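Local coordinates for protein oligopeptide ABC transporter OppAIV (Borrelia burgdorferi B31, PDB 4GL8) that probably binds oligopeptides outside the cell membrane and delivers them to an ABC transporter for import, at residues A308-A312 with I313-T317; T330-A333 with T334-I338; Q392-K395 with N396-N400. One frame throughout, in Å; residues are numbered along the deposited sequence.

Contact 1 (A308-A312 with I313-T317)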
loop_
_atom_site.group_PDB
_atom_site.type_symbol
_atom_site.label_atom_id
_atom_site.label_comp_id
_atom_site.label_asym_id
_atom_site.label_seq_id
_atom_site.Cartn_x
_atom_site.Cartn_y
_atom_site.Cartn_z
ATOM N N ALA A 308 6.547 -25.424 -8.101
ATOM C CA ALA A 308 5.609 -26.426 -7.572
ATOM C C ALA A 308 4.559 -25.814 -6.670
ATOM O O ALA A 308 3.401 -26.083 -6.837
ATOM C CB ALA A 308 6.347 -27.522 -6.833
ATOM N N LEU A 309 4.973 -24.991 -5.720
ATOM C CA LEU A 309 4.017 -24.339 -4.833
ATOM C C LEU A 309 3.081 -23.456 -5.648
ATOM O O LEU A 309 1.880 -23.426 -5.411
ATOM C CB LEU A 309 4.733 -23.493 -3.771
ATOM C CG LEU A 309 5.726 -24.217 -2.843
ATOM C CD1 LEU A 309 6.491 -23.209 -2.001
ATOM C CD2 LEU A 309 5.061 -25.274 -1.967
ATOM N N SER A 310 3.614 -22.742 -6.624
ATOM C CA SER A 310 2.807 -21.811 -7.411
ATOM C C SER A 310 1.805 -22.540 -8.313
ATOM O O SER A 310 0.644 -22.202 -8.351
ATOM C CB SER A 310 3.697 -20.873 -8.236
ATOM O OG SER A 310 2.903 -19.988 -9.010
ATOM N N PHE A 311 2.268 -23.561 -9.005
ATOM C CA PHE A 311 1.413 -24.364 -9.888
ATOM C C PHE A 311 0.432 -25.288 -9.144
ATOM O O PHE A 311 -0.562 -25.702 -9.726
ATOM C CB PHE A 311 2.257 -25.228 -10.822
ATOM C CG PHE A 311 2.709 -24.530 -12.051
ATOM C CD1 PHE A 311 3.975 -23.992 -12.139
ATOM C CD2 PHE A 311 1.890 -24.437 -13.142
ATOM C CE1 PHE A 311 4.403 -23.349 -13.283
ATOM C CE2 PHE A 311 2.314 -23.790 -14.294
ATOM C CZ PHE A 311 3.577 -23.254 -14.363
ATOM N N ALA A 312 0.717 -25.616 -7.884
ATOM C CA ALA A 312 -0.165 -26.466 -7.086
ATOM C C ALA A 312 -1.413 -25.757 -6.529
ATOM O O ALA A 312 -2.264 -26.419 -5.916
ATOM C CB ALA A 312 0.617 -27.077 -5.945
ATOM N N ILE A 313 -1.547 -24.438 -6.718
ATOM C CA ILE A 313 -2.742 -23.712 -6.236
ATOM C C ILE A 313 -3.803 -23.518 -7.322
ATOM O O ILE A 313 -3.536 -22.928 -8.358
ATOM C CB ILE A 313 -2.413 -22.288 -5.775
ATOM C CG1 ILE A 313 -1.242 -22.235 -4.753
ATOM C CG2 ILE A 313 -3.667 -21.594 -5.267
ATOM C CD1 ILE A 313 -1.521 -22.918 -3.454
ATOM N N ASP A 314 -5.032 -23.942 -7.057
ATOM C CA ASP A 314 -6.133 -23.707 -7.998
ATOM C C ASP A 314 -6.685 -22.278 -7.796
ATOM O O ASP A 314 -7.564 -22.069 -6.955
ATOM C CB ASP A 314 -7.227 -24.760 -7.769
ATOM C CG ASP A 314 -8.407 -24.608 -8.714
ATOM O OD1 ASP A 314 -8.384 -23.746 -9.628
ATOM O OD2 ASP A 314 -9.367 -25.371 -8.529
ATOM N N ARG A 315 -6.173 -21.323 -8.580
ATOM C CA ARG A 315 -6.473 -19.897 -8.429
ATOM C C ARG A 315 -7.912 -19.530 -8.691
ATOM O O ARG A 315 -8.453 -18.681 -7.996
ATOM C CB ARG A 315 -5.592 -19.051 -9.371
ATOM C CG ARG A 315 -4.150 -18.954 -8.896
ATOM C CD ARG A 315 -3.189 -18.480 -9.976
ATOM N NE ARG A 315 -1.824 -18.395 -9.445
ATOM C CZ ARG A 315 -1.013 -19.431 -9.272
ATOM N NH1 ARG A 315 -1.396 -20.655 -9.608
ATOM N NH2 ARG A 315 0.189 -19.233 -8.771
ATOM N N LYS A 316 -8.506 -20.124 -9.714
ATOM C CA LYS A 316 -9.915 -19.895 -10.047
ATOM C C LYS A 316 -10.837 -20.318 -8.899
ATOM O O LYS A 316 -11.775 -19.597 -8.546
ATOM C CB LYS A 316 -10.319 -20.634 -11.323
ATOM N N THR A 317 -10.583 -21.485 -8.325
ATOM C CA THR A 317 -11.398 -21.962 -7.205
ATOM C C THR A 317 -11.251 -21.020 -6.005
ATOM O O THR A 317 -12.220 -20.773 -5.298
ATOM C CB THR A 317 -10.991 -23.391 -6.826
ATOM O OG1 THR A 317 -11.391 -24.264 -7.877
ATOM C CG2 THR A 317 -11.623 -23.847 -5.531
#
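Ser310, in the last turn of helix 303-311, and Arg315, in the first turn of helix 315-323, meet across the short link between two consecutive helices. From CB, the Arg315 chain sets CG anti to its carbonyl carbon (chi1 -74°) and then runs straight from CG to NE. This carries the guanidinium back toward the helix it follows in sequence. NE is directed away from the link, to the carbonyl of Phe494 in strand 492-504, with a weaker bond to Thr330 O, and NH1 has an outside partner of its own in Leu348 O. Beyond CZ, the two terminal nitrogens close end-on upon one atom, Ser310 O, with NH1 at 2.9 Å and NH2 at 3.0 Å. Both reach it from the same face of the carbonyl plane, while the oxygen itself lies close to the guanidinium plane. NH2 has a further, weak bond of 2.8 Å to Ser310 OG, which sits at the guanidinium edge. The serine torsion places OG beside its own carbonyl carbon, so that hydroxyl and carbonyl of one residue face the same nitrogen. A positive group set against a carbonyl of the last helical turn would probably be stabilised by the helix dipole. Asp314 takes the N-cap position of the next helix, where OD1 accepts a weak, long capping bond from Thr317 N. In the connection, Ile313 packs on Ile389 and Leu495, and its CG1 rests 3.4 Å from Leu309 O, the carbonyl oxygen that accepts the indole N-H of Trp393.

Contact 2 (T330-A333 with T334-I338)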
loop_
_atom_site.group_PDB
_atom_site.type_symbol
_atom_site.label_atom_id
_atom_site.label_comp_id
_atom_site.label_asym_id
_atom_site.label_seq_id
_atom_site.Cartn_x
_atom_site.Cartn_y
_atom_site.Cartn_z
ATOM N N THR A 330 -4.823 -14.819 -11.188
ATOM C CA THR A 330 -3.720 -14.421 -12.079
ATOM C C THR A 330 -2.345 -15.003 -11.687
ATOM O O THR A 330 -2.089 -15.325 -10.536
ATOM C CB THR A 330 -3.589 -12.873 -12.216
ATOM O OG1 THR A 330 -2.849 -12.551 -13.388
ATOM C CG2 THR A 330 -2.851 -12.265 -11.036
ATOM N N ARG A 331 -1.478 -15.131 -12.684
ATOM C CA ARG A 331 -0.079 -15.426 -12.483
ATOM C C ARG A 331 0.738 -14.132 -12.535
ATOM O O ARG A 331 1.951 -14.147 -12.281
ATOM C CB ARG A 331 0.390 -16.383 -13.553
ATOM C CG ARG A 331 -0.155 -17.789 -13.385
ATOM C CD ARG A 331 0.779 -18.611 -12.521
ATOM N NE ARG A 331 2.137 -18.575 -13.049
ATOM C CZ ARG A 331 2.547 -19.244 -14.133
ATOM N NH1 ARG A 331 1.733 -20.044 -14.793
ATOM N NH2 ARG A 331 3.800 -19.115 -14.542
ATOM N N ARG A 332 0.059 -13.022 -12.858
ATOM C CA ARG A 332 0.687 -11.709 -12.972
ATOM C C ARG A 332 1.074 -11.112 -11.638
ATOM O O ARG A 332 0.453 -11.383 -10.603
ATOM C CB ARG A 332 -0.223 -10.695 -13.702
ATOM C CG ARG A 332 -0.487 -10.981 -15.194
ATOM C CD ARG A 332 0.524 -10.339 -16.136
ATOM N NE ARG A 332 0.587 -8.910 -15.877
ATOM C CZ ARG A 332 -0.230 -7.984 -16.380
ATOM N NH1 ARG A 332 -1.163 -8.281 -17.273
ATOM N NH2 ARG A 332 -0.079 -6.720 -16.013
ATOM N N ALA A 333 2.102 -10.266 -11.697
ATOM C CA ALA A 333 2.603 -9.516 -10.540
ATOM C C ALA A 333 2.057 -8.083 -10.457
ATOM O O ALA A 333 2.196 -7.418 -9.439
ATOM C CB ALA A 333 4.123 -9.481 -10.607
ATOM N N THR A 334 1.503 -7.572 -11.550
ATOM C CA THR A 334 0.971 -6.209 -11.568
ATOM C C THR A 334 -0.469 -6.216 -12.071
ATOM O O THR A 334 -0.845 -7.072 -12.846
ATOM C CB THR A 334 1.763 -5.290 -12.514
ATOM O OG1 THR A 334 1.443 -5.628 -13.856
ATOM C CG2 THR A 334 3.288 -5.441 -12.326
ATOM N N PRO A 335 -1.270 -5.237 -11.637
ATOM C CA PRO A 335 -2.517 -5.010 -12.329
ATOM C C PRO A 335 -2.216 -4.464 -13.728
ATOM O O PRO A 335 -1.058 -4.132 -14.020
ATOM C CB PRO A 335 -3.211 -3.944 -11.494
ATOM C CG PRO A 335 -2.450 -3.846 -10.221
ATOM C CD PRO A 335 -1.069 -4.303 -10.518
ATOM N N ASP A 336 -3.248 -4.397 -14.568
ATOM C CA ASP A 336 -3.169 -3.729 -15.866
ATOM C C ASP A 336 -3.394 -2.236 -15.680
ATOM O O ASP A 336 -4.115 -1.827 -14.772
ATOM C CB ASP A 336 -4.223 -4.277 -16.825
ATOM C CG ASP A 336 -3.935 -5.710 -17.274
ATOM O OD1 ASP A 336 -2.759 -6.154 -17.375
ATOM O OD2 ASP A 336 -4.923 -6.405 -17.527
ATOM N N TYR A 337 -2.743 -1.431 -16.514
ATOM C CA TYR A 337 -2.948 0.033 -16.551
ATOM C C TYR A 337 -3.106 0.434 -18.012
ATOM O O TYR A 337 -2.842 -0.367 -18.897
ATOM C CB TYR A 337 -1.774 0.810 -15.920
ATOM C CG TYR A 337 -1.456 0.414 -14.508
ATOM C CD1 TYR A 337 -1.886 1.189 -13.432
ATOM C CD2 TYR A 337 -0.721 -0.760 -14.233
ATOM C CE1 TYR A 337 -1.584 0.814 -12.132
ATOM C CE2 TYR A 337 -0.411 -1.139 -12.937
ATOM C CZ TYR A 337 -0.856 -0.366 -11.894
ATOM O OH TYR A 337 -0.592 -0.748 -10.618
ATOM N N ILE A 338 -3.546 1.665 -18.248
ATOM C CA ILE A 338 -3.797 2.177 -19.603
ATOM C C ILE A 338 -2.621 1.910 -20.559
ATOM O O ILE A 338 -2.821 1.491 -21.699
ATOM C CB ILE A 338 -4.140 3.706 -19.560
ATOM C CG1 ILE A 338 -4.430 4.288 -20.961
ATOM C CG2 ILE A 338 -3.033 4.519 -18.884
ATOM C CD1 ILE A 338 -5.901 4.550 -21.222
#
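Arg332 and Asp336 form a salt bridge across four residues of an extended loop, with NH1 donating to Asp336 OD1 at 2.7 Å (N-H...O angle 150°). The carboxylate oxygen uses its syn lone pair and lies near the guanidinium plane, although the two flat groups are turned 39° against each other. NH2 adds a weak bond of 3.1 Å to the same OD1. The main partner of NH2 is Thr334 OG1, at 2.9 Å, which also sits at the guanidinium edge. This hydroxyl passes the interaction on: it accepts from the arginine and donates its own proton to Pro335 O at 2.9 Å, from above that carbonyl's plane. The arginine chain is bent at both chi2 and chi3, which folds the guanidinium back over the backbone that follows, and Thr334 O comes to lie over one of its faces, 3.7 Å from Arg332 CZ. The remaining donor, NE, makes a salt bridge with Glu482 of helix 471-489; the same carboxylate oxygen accepts the backbone N-H of Ala333 and, weakly, that of Thr334. With partners on NE, NH1 and NH2, the rotation of the guanidinium is well fixed. Around this polar centre Tyr340, Tyr342 and Ile486 pack against Arg332, Phe437 and Leu438 against Thr334, and Ile485 and Phe494 against Ala333. At the start of the segment Thr330 OG1 accepts from Arg332 N at 3.0 Å, an ST turn by which the chain leaves strand 328-329 and enters the long loop leading to helix 351-361.

Contact 3 (Q392-K395 with N396-N400)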
loop_
_atom_site.group_PDB
_atom_site.type_symbol
_atom_site.label_atom_id
_atom_site.label_comp_id
_atom_site.label_asym_id
_atom_site.label_seq_id
_atom_site.Cartn_x
_atom_site.Cartn_y
_atom_site.Cartn_z
ATOM N N GLN A 392 -4.553 -26.967 -0.525
ATOM C CA GLN A 392 -4.071 -27.181 -1.887
ATOM C C GLN A 392 -2.709 -27.884 -1.871
ATOM O O GLN A 392 -2.517 -28.877 -2.556
ATOM C CB GLN A 392 -3.974 -25.862 -2.668
ATOM C CG GLN A 392 -5.320 -25.217 -2.976
ATOM C CD GLN A 392 -6.106 -25.986 -4.016
ATOM O OE1 GLN A 392 -5.712 -26.056 -5.170
ATOM N NE2 GLN A 392 -7.199 -26.606 -3.596
ATOM N N TRP A 393 -1.761 -27.365 -1.095
ATOM C CA TRP A 393 -0.464 -28.037 -0.932
ATOM C C TRP A 393 -0.541 -29.479 -0.365
ATOM O O TRP A 393 0.172 -30.391 -0.828
ATOM C CB TRP A 393 0.470 -27.152 -0.141
ATOM C CG TRP A 393 0.815 -25.906 -0.914
ATOM C CD1 TRP A 393 0.758 -25.739 -2.269
ATOM C CD2 TRP A 393 1.285 -24.678 -0.387
ATOM N NE1 TRP A 393 1.168 -24.489 -2.622
ATOM C CE2 TRP A 393 1.514 -23.810 -1.487
ATOM C CE3 TRP A 393 1.562 -24.218 0.909
ATOM C CZ2 TRP A 393 1.961 -22.526 -1.330
ATOM C CZ3 TRP A 393 2.024 -22.936 1.056
ATOM C CH2 TRP A 393 2.220 -22.109 -0.060
ATOM N N LYS A 394 -1.436 -29.707 0.583
ATOM C CA LYS A 394 -1.595 -31.053 1.099
ATOM C C LYS A 394 -2.166 -31.975 0.018
ATOM O O LYS A 394 -1.552 -32.980 -0.324
ATOM C CB LYS A 394 -2.468 -31.072 2.354
ATOM C CG LYS A 394 -2.725 -32.468 2.915
ATOM C CD LYS A 394 -1.425 -33.261 3.088
ATOM C CE LYS A 394 -1.593 -34.493 3.978
ATOM N NZ LYS A 394 -0.254 -35.075 4.282
ATOM N N LYS A 395 -3.309 -31.608 -0.541
ATOM C CA LYS A 395 -3.955 -32.401 -1.588
ATOM C C LYS A 395 -3.104 -32.600 -2.854
ATOM O O LYS A 395 -3.007 -33.698 -3.350
ATOM C CB LYS A 395 -5.291 -31.758 -1.969
ATOM C CG LYS A 395 -6.105 -32.560 -2.972
ATOM C CD LYS A 395 -7.595 -32.215 -2.933
ATOM C CE LYS A 395 -7.903 -30.760 -3.293
ATOM N NZ LYS A 395 -7.657 -30.455 -4.719
ATOM N N ASN A 396 -2.474 -31.556 -3.387
ATOM C CA ASN A 396 -1.817 -31.684 -4.711
ATOM C C ASN A 396 -0.355 -32.052 -4.665
ATOM O O ASN A 396 0.173 -32.575 -5.639
ATOM C CB ASN A 396 -1.962 -30.399 -5.508
ATOM C CG ASN A 396 -3.404 -30.074 -5.806
ATOM O OD1 ASN A 396 -4.193 -30.962 -6.066
ATOM N ND2 ASN A 396 -3.744 -28.790 -5.786
ATOM N N LEU A 397 0.296 -31.764 -3.543
ATOM C CA LEU A 397 1.722 -31.992 -3.404
ATOM C C LEU A 397 2.050 -32.957 -2.265
ATOM O O LEU A 397 3.172 -33.441 -2.192
ATOM C CB LEU A 397 2.422 -30.636 -3.212
ATOM C CG LEU A 397 2.455 -29.655 -4.400
ATOM C CD1 LEU A 397 3.274 -28.425 -4.060
ATOM C CD2 LEU A 397 3.060 -30.311 -5.630
ATOM N N ASN A 398 1.065 -33.267 -1.405
ATOM C CA ASN A 398 1.291 -34.044 -0.186
ATOM C C ASN A 398 2.372 -33.441 0.704
ATOM O O ASN A 398 3.162 -34.162 1.306
ATOM C CB ASN A 398 1.641 -35.507 -0.512
ATOM C CG ASN A 398 1.459 -36.416 0.691
ATOM O OD1 ASN A 398 0.646 -36.127 1.558
ATOM N ND2 ASN A 398 2.225 -37.497 0.763
ATOM N N ILE A 399 2.407 -32.114 0.792
ATOM C CA ILE A 399 3.231 -31.457 1.811
ATOM C C ILE A 399 2.359 -30.791 2.866
ATOM O O ILE A 399 1.227 -30.357 2.554
ATOM C CB ILE A 399 4.191 -30.433 1.201
ATOM C CG1 ILE A 399 3.459 -29.213 0.696
ATOM C CG2 ILE A 399 4.970 -31.055 0.044
ATOM C CD1 ILE A 399 4.346 -28.323 -0.122
ATOM N N ASN A 400 2.912 -30.698 4.090
ATOM C CA ASN A 400 2.243 -30.113 5.259
ATOM C C ASN A 400 2.862 -28.788 5.703
ATOM O O ASN A 400 4.082 -28.675 5.888
ATOM C CB ASN A 400 2.362 -31.058 6.435
ATOM C CG ASN A 400 1.821 -32.425 6.125
ATOM O OD1 ASN A 400 0.612 -32.620 6.029
ATOM N ND2 ASN A 400 2.709 -33.381 5.968
#
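Trp393 O is gripped by two backbone donors arriving from opposite faces of its carbonyl plane, Leu397 N at 3.0 Å and Ile399 N at 3.3 Å. The first bond is the regular helical one; the second ties the chain beyond the helix back onto its final turns. Between these donors Asn398 turns to positive phi (55°), while its N-H makes a weak bond to Lys394 O. The same turn brings Ile399 beside the tryptophan, its CG1 3.7 Å from Trp393 CB. On the same side of the indole plane, Leu397 CD1 approaches Trp393 CD1 at 4.1 Å. Toward the outside, Lys394 bends at chi2 (51°) and runs alongside the two asparagines, so that NZ binds both Asn398 OD1 and Asn400 OD1, each at 3.1 Å. The amide nitrogen of Asn398 is turned to Asn365 O, which fixes which way its amide faces. Leu397 and Ile399 both pack on Leu358 of helix 351-361. A residue with positive phi just after the last helical turn, here Asn398, is a common C-terminal helix stop, leading in this case from helix 380-397 into strand 401-406 of a beta-alpha-beta crossover.

How the contacts relate
Contacts 1, 2 and 3 follow one another along the chain, and contact 1 sits between the others in space: its centre is about 17 Å from that of contact 2 and about 11 Å from that of contact 3, whereas contacts 2 and 3 do not touch. Phe311 packs on Arg331, joining helix 303-311 to the loop after strand 328-329. Toward contact 3, Gln392 and Asn396 probably hydrogen-bond to Asp314 N and Ala312 O, tying helix 380-397 to the link between the two helices. Contact 1 thus bridges strand 492-504 and the loop after strand 328-329 to helix 380-397 of the beta-alpha-beta unit, while contacts 2 and 3 stay about 27 Å apart between centres.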